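Local coordinates for protein LP15968p (Drosophila melanogaster, PDB 3MN8) that releases C-terminal arginine and lysine from peptides and proteins as a zinc-dependent carboxypeptidase, processing peptide hormones, neuropeptides and growth factors, at residues R68-R73 with G166-I171; N174-D179 with Q192-E197. All blocks are in the same frame, centred on the assembly; numbering follows the deposited sequence.

In the fold
Both contacts lie near the surface of the M14 catalytic domain, on the same side of the chain's centre, and neither is a core contact. Contact 1 is mostly van der Waals packing, with no hydrogen bond across it: the hairpin turn between strands 61-68 and 74-80 leans on the long loop that precedes helix 196-205. Contact 2 joins a later part of that loop to the start of the helix by polar links, and its far end enters the inhibitor pocket. Their centres are 12 Å apart, and they meet at N167, whose side-chain nitrogen probably hydrogen-bonds to both Q195 and E197. The loop thus packs against a hairpin at one place and grips a helix start at the other.

Contact 1 (R68-R73 with G166-I171); sequences RSLEGR and GNAANI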
loop_
_atom_site.group_PDB
_atom_site.type_symbol
_atom_site.label_atom_id
_atom_site.label_comp_id
_atom_site.label_asym_id
_atom_site.label_seq_id
_atom_site.Cartn_x
_atom_site.Cartn_y
_atom_site.Cartn_z
ATOM N N ARG A 68 2.779 -9.484 -17.197
ATOM C CA ARG A 68 2.130 -8.847 -18.321
ATOM C C ARG A 68 0.611 -9.059 -18.297
ATOM O O ARG A 68 0.114 -10.030 -17.720
ATOM C CB ARG A 68 2.751 -9.348 -19.622
ATOM C CG ARG A 68 3.800 -8.416 -20.217
ATOM C CD ARG A 68 4.753 -9.199 -21.102
ATOM N NE ARG A 68 5.650 -8.331 -21.856
ATOM C CZ ARG A 68 6.939 -8.581 -22.069
ATOM N NH1 ARG A 68 7.504 -9.676 -21.579
ATOM N NH2 ARG A 68 7.664 -7.727 -22.773
ATOM N N SER A 69 -0.112 -8.123 -18.912
ATOM C CA SER A 69 -1.559 -8.179 -19.003
ATOM C C SER A 69 -1.968 -9.141 -20.114
ATOM O O SER A 69 -1.121 -9.650 -20.860
ATOM C CB SER A 69 -2.098 -6.795 -19.312
ATOM O OG SER A 69 -1.899 -6.480 -20.685
ATOM N N LEU A 70 -3.271 -9.389 -20.230
ATOM C CA LEU A 70 -3.786 -10.254 -21.291
ATOM C C LEU A 70 -3.240 -9.827 -22.640
ATOM O O LEU A 70 -2.846 -10.659 -23.465
ATOM C CB LEU A 70 -5.313 -10.208 -21.340
ATOM C CG LEU A 70 -6.055 -10.940 -20.225
ATOM C CD1 LEU A 70 -7.554 -10.695 -20.312
ATOM C CD2 LEU A 70 -5.766 -12.423 -20.298
ATOM N N GLU A 71 -3.214 -8.521 -22.855
ATOM C CA GLU A 71 -2.926 -7.998 -24.173
ATOM C C GLU A 71 -1.472 -7.565 -24.337
ATOM O O GLU A 71 -1.144 -6.772 -25.224
ATOM C CB GLU A 71 -3.886 -6.863 -24.480
ATOM C CG GLU A 71 -5.329 -7.303 -24.428
ATOM C CD GLU A 71 -6.273 -6.173 -24.736
ATOM O OE1 GLU A 71 -6.017 -5.044 -24.252
ATOM O OE2 GLU A 71 -7.268 -6.417 -25.450
ATOM N N GLY A 72 -0.613 -8.091 -23.464
ATOM C CA GLY A 72 0.827 -7.957 -23.613
ATOM C C GLY A 72 1.475 -6.775 -22.914
ATOM O O GLY A 72 2.699 -6.626 -22.933
ATOM N N ARG A 73 0.666 -5.925 -22.297
ATOM C CA ARG A 73 1.199 -4.740 -21.646
ATOM C C ARG A 73 1.960 -5.074 -20.367
ATOM O O ARG A 73 1.523 -5.901 -19.563
ATOM C CB ARG A 73 0.070 -3.757 -21.368
ATOM C CG ARG A 73 -0.746 -3.457 -22.609
ATOM C CD ARG A 73 -1.769 -2.389 -22.330
ATOM N NE ARG A 73 -2.888 -2.505 -23.258
ATOM C CZ ARG A 73 -3.000 -1.797 -24.377
ATOM N NH1 ARG A 73 -4.045 -1.966 -25.174
ATOM N NH2 ARG A 73 -2.066 -0.915 -24.694
ATOM N N GLY A 166 -12.941 -3.520 -15.528
ATOM C CA GLY A 166 -12.330 -4.834 -15.412
ATOM C C GLY A 166 -11.232 -4.933 -16.447
ATOM O O GLY A 166 -11.008 -3.978 -17.195
ATOM N N ASN A 167 -10.537 -6.070 -16.492
ATOM C CA ASN A 167 -9.450 -6.230 -17.456
ATOM C C ASN A 167 -9.994 -6.490 -18.852
ATOM O O ASN A 167 -11.145 -6.153 -19.154
ATOM C CB ASN A 167 -8.416 -7.289 -17.021
ATOM C CG ASN A 167 -8.955 -8.714 -17.063
ATOM O OD1 ASN A 167 -10.094 -8.962 -17.468
ATOM N ND2 ASN A 167 -8.123 -9.661 -16.640
ATOM N N ALA A 168 -9.167 -7.072 -19.709
ATOM C CA ALA A 168 -9.566 -7.273 -21.099
ATOM C C ALA A 168 -10.603 -8.382 -21.229
ATOM O O ALA A 168 -11.323 -8.440 -22.223
ATOM C CB ALA A 168 -8.350 -7.563 -21.975
ATOM N N ALA A 169 -10.673 -9.264 -20.230
ATOM C CA ALA A 169 -11.682 -10.328 -20.214
ATOM C C ALA A 169 -12.936 -9.861 -19.465
ATOM O O ALA A 169 -13.877 -10.638 -19.250
ATOM C CB ALA A 169 -11.114 -11.599 -19.591
ATOM N N ASN A 170 -12.937 -8.585 -19.075
ATOM C CA ASN A 170 -14.063 -7.974 -18.381
ATOM C C ASN A 170 -14.348 -8.561 -17.009
ATOM O O ASN A 170 -15.496 -8.542 -16.558
ATOM C CB ASN A 170 -15.330 -8.040 -19.232
ATOM C CG ASN A 170 -15.535 -6.802 -20.055
ATOM O OD1 ASN A 170 -15.578 -6.863 -21.282
ATOM N ND2 ASN A 170 -15.659 -5.662 -19.387
ATOM N N ILE A 171 -13.325 -9.080 -16.336
ATOM C CA ILE A 171 -13.525 -9.444 -14.934
ATOM C C ILE A 171 -12.929 -8.399 -14.006
ATOM O O ILE A 171 -11.927 -7.758 -14.335
ATOM C CB ILE A 171 -13.049 -10.884 -14.556
ATOM C CG1 ILE A 171 -11.570 -10.903 -14.175
ATOM C CG2 ILE A 171 -13.398 -11.892 -15.658
ATOM C CD1 ILE A 171 -11.312 -10.721 -12.684
#
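L70 and E71, at the outer corner of a hairpin turn, close on A168 and its neighbours. Just before them, S69 prepares the turn: its OG takes the backbone N-H of R73 (N to OG 3.1 Å) and also bonds D146 at helix 145-149. L70 makes the main contact. Its CG sits beside the backbone N, anti to the carbonyl carbon (chi1 -74°), and the CD1 branch reaches A168 CB at 3.6 Å and A169 CB at 3.7 Å, and N167 ND2 is 3.9 Å from the same CD1. E71 lays its carboxylate carbon CD against the other flank of the same A168 methyl, 3.7 Å from A168 CB, so A168 is held between two side chains without any hydrogen bond across the contact. R73 NE forms a salt bridge with D146. The facing loop is shaped by N167: OD1 accepts from A169 N at 2.8 Å, from above the carbonyl plane, while ND2 goes to Q195 and E197. The pairing of S69 N with R73 O and of G72 N with S69 O marks a type I turn with a G1 beta bulge, joining strands 61-68 and 74-80; opposite it stands an Asx turn within a type I turn.

Contact 2 (N174-D179 with Q192-E197); sequences NRDFPD and QSRQPE. With GEM ((2-guanidinoethylmercapto)succinic acid), chain G.
The carboxylate of D176 faces the backbone of Q195, and OD2 receives its N-H at 2.7 Å along a nearly straight line (170°), through the syn lone pair. With CG anti to the backbone N (chi1 -161°), D176 is directed at the start of helix 196-205, where Q195 holds the N-cap position and T198 OG1 supplies OD2 with a second bond. The other oxygen, OD1, is linked through a water to Q195 NE2, 3.0 Å from that water; Q195 OE1 is turned to N167 instead.

R194 crosses the D176 carboxylate without a salt bridge: the carboxylate and guanidinium planes stand 81° apart, and OD1 is 5.1 Å from NH1. Bent at chi2, the arginine chain carries its flat group to P178, whose CG and CD lie over one guanidinium face, offset toward its rim, CG lying 3.5 Å from CZ, while Q192 OE1 lies in plane at its edge. Were R194 an alanine, P178 would probably lose the flat partner against its ring, and a gap would be likely to open between this proline and the 192-197 turn.

F177 packs its side chain on T198, L201 and V202 of the same helix, while at the other end of the segment N174 and R175 reach the inhibitor. R175 presents its guanidinium edge to one carboxylate of GEM, NH2 to O14 at 2.8 Å and NH1 to O15 at 3.3 Å, and N174 ND2 bonds O14 as well. R175 NH2 also donates to N174 O, which lies in the guanidinium plane and steadies its rotation.

Held by three N-H donors of N174 and R175, this carboxylate probably stands in for the C-terminal carboxylate of a substrate, while the helix start probably stabilises the negative charge of D176.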
loop_
_atom_site.group_PDB
_atom_site.type_symbol
_atom_site.label_atom_id
_atom_site.label_comp_id
_atom_site.label_asym_id
_atom_site.label_seq_id
_atom_site.Cartn_x
_atom_site.Cartn_y
_atom_site.Cartn_z
ATOM N N ASN A 174 -10.702 -6.566 -8.591
ATOM C CA ASN A 174 -10.905 -6.398 -7.162
ATOM C C ASN A 174 -11.934 -7.383 -6.671
ATOM O O ASN A 174 -12.494 -7.210 -5.588
ATOM C CB ASN A 174 -11.333 -4.980 -6.809
ATOM C CG ASN A 174 -10.890 -4.563 -5.414
ATOM O OD1 ASN A 174 -9.987 -5.166 -4.818
ATOM N ND2 ASN A 174 -11.514 -3.512 -4.893
ATOM N N ARG A 175 -12.205 -8.402 -7.482
ATOM C CA ARG A 175 -12.933 -9.583 -7.006
ATOM C C ARG A 175 -12.144 -10.863 -7.254
ATOM O O ARG A 175 -12.607 -11.955 -6.945
ATOM C CB ARG A 175 -14.301 -9.717 -7.663
ATOM C CG ARG A 175 -15.145 -8.488 -7.543
ATOM C CD ARG A 175 -15.266 -7.991 -6.107
ATOM N NE ARG A 175 -16.294 -6.969 -6.055
ATOM C CZ ARG A 175 -16.113 -5.658 -5.941
ATOM N NH1 ARG A 175 -17.179 -4.877 -5.942
ATOM N NH2 ARG A 175 -14.913 -5.123 -5.803
ATOM N N ASP A 176 -10.941 -10.725 -7.798
ATOM C CA ASP A 176 -10.237 -11.879 -8.349
ATOM C C ASP A 176 -9.142 -12.459 -7.450
ATOM O O ASP A 176 -8.525 -13.467 -7.794
ATOM C CB ASP A 176 -9.660 -11.523 -9.717
ATOM C CG ASP A 176 -9.332 -12.742 -10.540
ATOM O OD1 ASP A 176 -10.088 -13.726 -10.449
ATOM O OD2 ASP A 176 -8.326 -12.710 -11.279
ATOM N N PHE A 177 -8.901 -11.826 -6.306
ATOM C CA PHE A 177 -7.861 -12.282 -5.384
ATOM C C PHE A 177 -8.436 -13.353 -4.469
ATOM O O PHE A 177 -9.641 -13.397 -4.255
ATOM C CB PHE A 177 -7.292 -11.101 -4.575
ATOM C CG PHE A 177 -6.373 -10.193 -5.380
ATOM C CD1 PHE A 177 -6.896 -9.260 -6.285
ATOM C CD2 PHE A 177 -4.998 -10.275 -5.240
ATOM C CE1 PHE A 177 -6.062 -8.433 -7.027
ATOM C CE2 PHE A 177 -4.159 -9.453 -5.981
ATOM C CZ PHE A 177 -4.691 -8.531 -6.873
ATOM N N PRO A 178 -7.576 -14.242 -3.954
ATOM C CA PRO A 178 -7.996 -15.247 -2.978
ATOM C C PRO A 178 -8.676 -14.604 -1.754
ATOM O O PRO A 178 -8.229 -13.571 -1.232
ATOM C CB PRO A 178 -6.674 -15.908 -2.572
ATOM C CG PRO A 178 -5.746 -15.673 -3.730
ATOM C CD PRO A 178 -6.147 -14.355 -4.304
ATOM N N ASP A 179 -9.762 -15.226 -1.303
ATOM C CA ASP A 179 -10.525 -14.713 -0.178
ATOM C C ASP A 179 -10.157 -15.467 1.087
ATOM O O ASP A 179 -10.031 -16.692 1.071
ATOM C CB ASP A 179 -12.022 -14.846 -0.443
ATOM C CG ASP A 179 -12.859 -14.074 0.563
ATOM O OD1 ASP A 179 -12.496 -12.915 0.865
ATOM O OD2 ASP A 179 -13.879 -14.620 1.049
ATOM N N GLN A 192 -3.395 -20.256 -8.175
ATOM C CA GLN A 192 -3.693 -19.445 -9.367
ATOM C C GLN A 192 -4.686 -19.896 -10.445
ATOM O O GLN A 192 -5.647 -20.629 -10.197
ATOM C CB GLN A 192 -2.394 -18.997 -10.049
ATOM C CG GLN A 192 -1.572 -18.042 -9.202
ATOM C CD GLN A 192 -2.379 -17.395 -8.081
ATOM O OE1 GLN A 192 -3.353 -16.682 -8.327
ATOM N NE2 GLN A 192 -1.969 -17.642 -6.841
ATOM N N SER A 193 -4.420 -19.392 -11.647
ATOM C CA SER A 193 -5.339 -19.418 -12.776
ATOM C C SER A 193 -6.382 -18.307 -12.677
ATOM O O SER A 193 -7.500 -18.449 -13.166
ATOM C CB SER A 193 -6.006 -20.775 -12.952
ATOM O OG SER A 193 -6.511 -20.896 -14.278
ATOM N N ARG A 194 -6.014 -17.206 -12.031
ATOM C CA ARG A 194 -6.849 -16.016 -12.018
ATOM C C ARG A 194 -6.498 -15.205 -13.251
ATOM O O ARG A 194 -5.961 -15.738 -14.230
ATOM C CB ARG A 194 -6.538 -15.172 -10.791
ATOM C CG ARG A 194 -6.099 -15.968 -9.616
ATOM C CD ARG A 194 -7.143 -15.911 -8.534
ATOM N NE ARG A 194 -6.743 -16.652 -7.340
ATOM C CZ ARG A 194 -7.591 -16.987 -6.377
ATOM N NH1 ARG A 194 -8.866 -16.638 -6.482
ATOM N NH2 ARG A 194 -7.171 -17.671 -5.320
ATOM N N GLN A 195 -6.777 -13.907 -13.193
ATOM C CA GLN A 195 -6.321 -13.003 -14.231
ATOM C C GLN A 195 -4.818 -12.770 -14.085
ATOM O O GLN A 195 -4.287 -12.679 -12.974
ATOM C CB GLN A 195 -7.082 -11.682 -14.193
ATOM C CG GLN A 195 -8.587 -11.843 -14.319
ATOM C CD GLN A 195 -9.018 -12.560 -15.592
ATOM O OE1 GLN A 195 -8.668 -12.156 -16.701
ATOM N NE2 GLN A 195 -9.808 -13.615 -15.436
ATOM N N PRO A 196 -4.127 -12.683 -15.230
ATOM C CA PRO A 196 -2.682 -12.475 -15.314
ATOM C C PRO A 196 -2.295 -11.429 -14.293
ATOM O O PRO A 196 -1.342 -11.585 -13.544
ATOM C CB PRO A 196 -2.502 -11.879 -16.714
ATOM C CG PRO A 196 -3.627 -12.395 -17.493
ATOM C CD PRO A 196 -4.780 -12.559 -16.543
ATOM N N GLU A 197 -3.070 -10.356 -14.271
ATOM C CA GLU A 197 -2.723 -9.182 -13.499
ATOM C C GLU A 197 -2.789 -9.513 -12.025
ATOM O O GLU A 197 -1.928 -9.116 -11.253
ATOM C CB GLU A 197 -3.671 -8.024 -13.848
ATOM C CG GLU A 197 -3.562 -7.514 -15.297
ATOM C CD GLU A 197 -4.464 -8.269 -16.267
ATOM O OE1 GLU A 197 -4.435 -7.939 -17.484
ATOM O OE2 GLU A 197 -5.203 -9.176 -15.806
HETATM C C8 GEM G . -14.780 -0.722 -4.311
HETATM S S7 GEM G . -13.273 -0.977 -3.416
HETATM C C6 GEM G . -13.499 0.153 -2.072
HETATM C C5 GEM G . -14.807 -0.051 -1.310
HETATM N N3 GEM G . -14.701 -1.310 -0.589
HETATM C C1 GEM G . -15.674 -1.945 0.057
HETATM N N4 GEM G . -15.429 -3.094 0.675
HETATM N N2 GEM G . -16.900 -1.434 0.084
HETATM C C9 GEM G . -14.862 -1.796 -5.362
HETATM O O14 GEM G . -13.884 -2.565 -5.497
HETATM O O15 GEM G . -15.898 -1.892 -6.054
HETATM C C10 GEM G . -14.896 0.687 -4.917
HETATM C C11 GEM G . -13.937 1.032 -6.050
HETATM O O12 GEM G . -13.311 2.116 -5.966
HETATM O O13 GEM G . -13.827 0.259 -7.036
HETATM O O HOH W 1 -10.576 -14.648 -12.736
#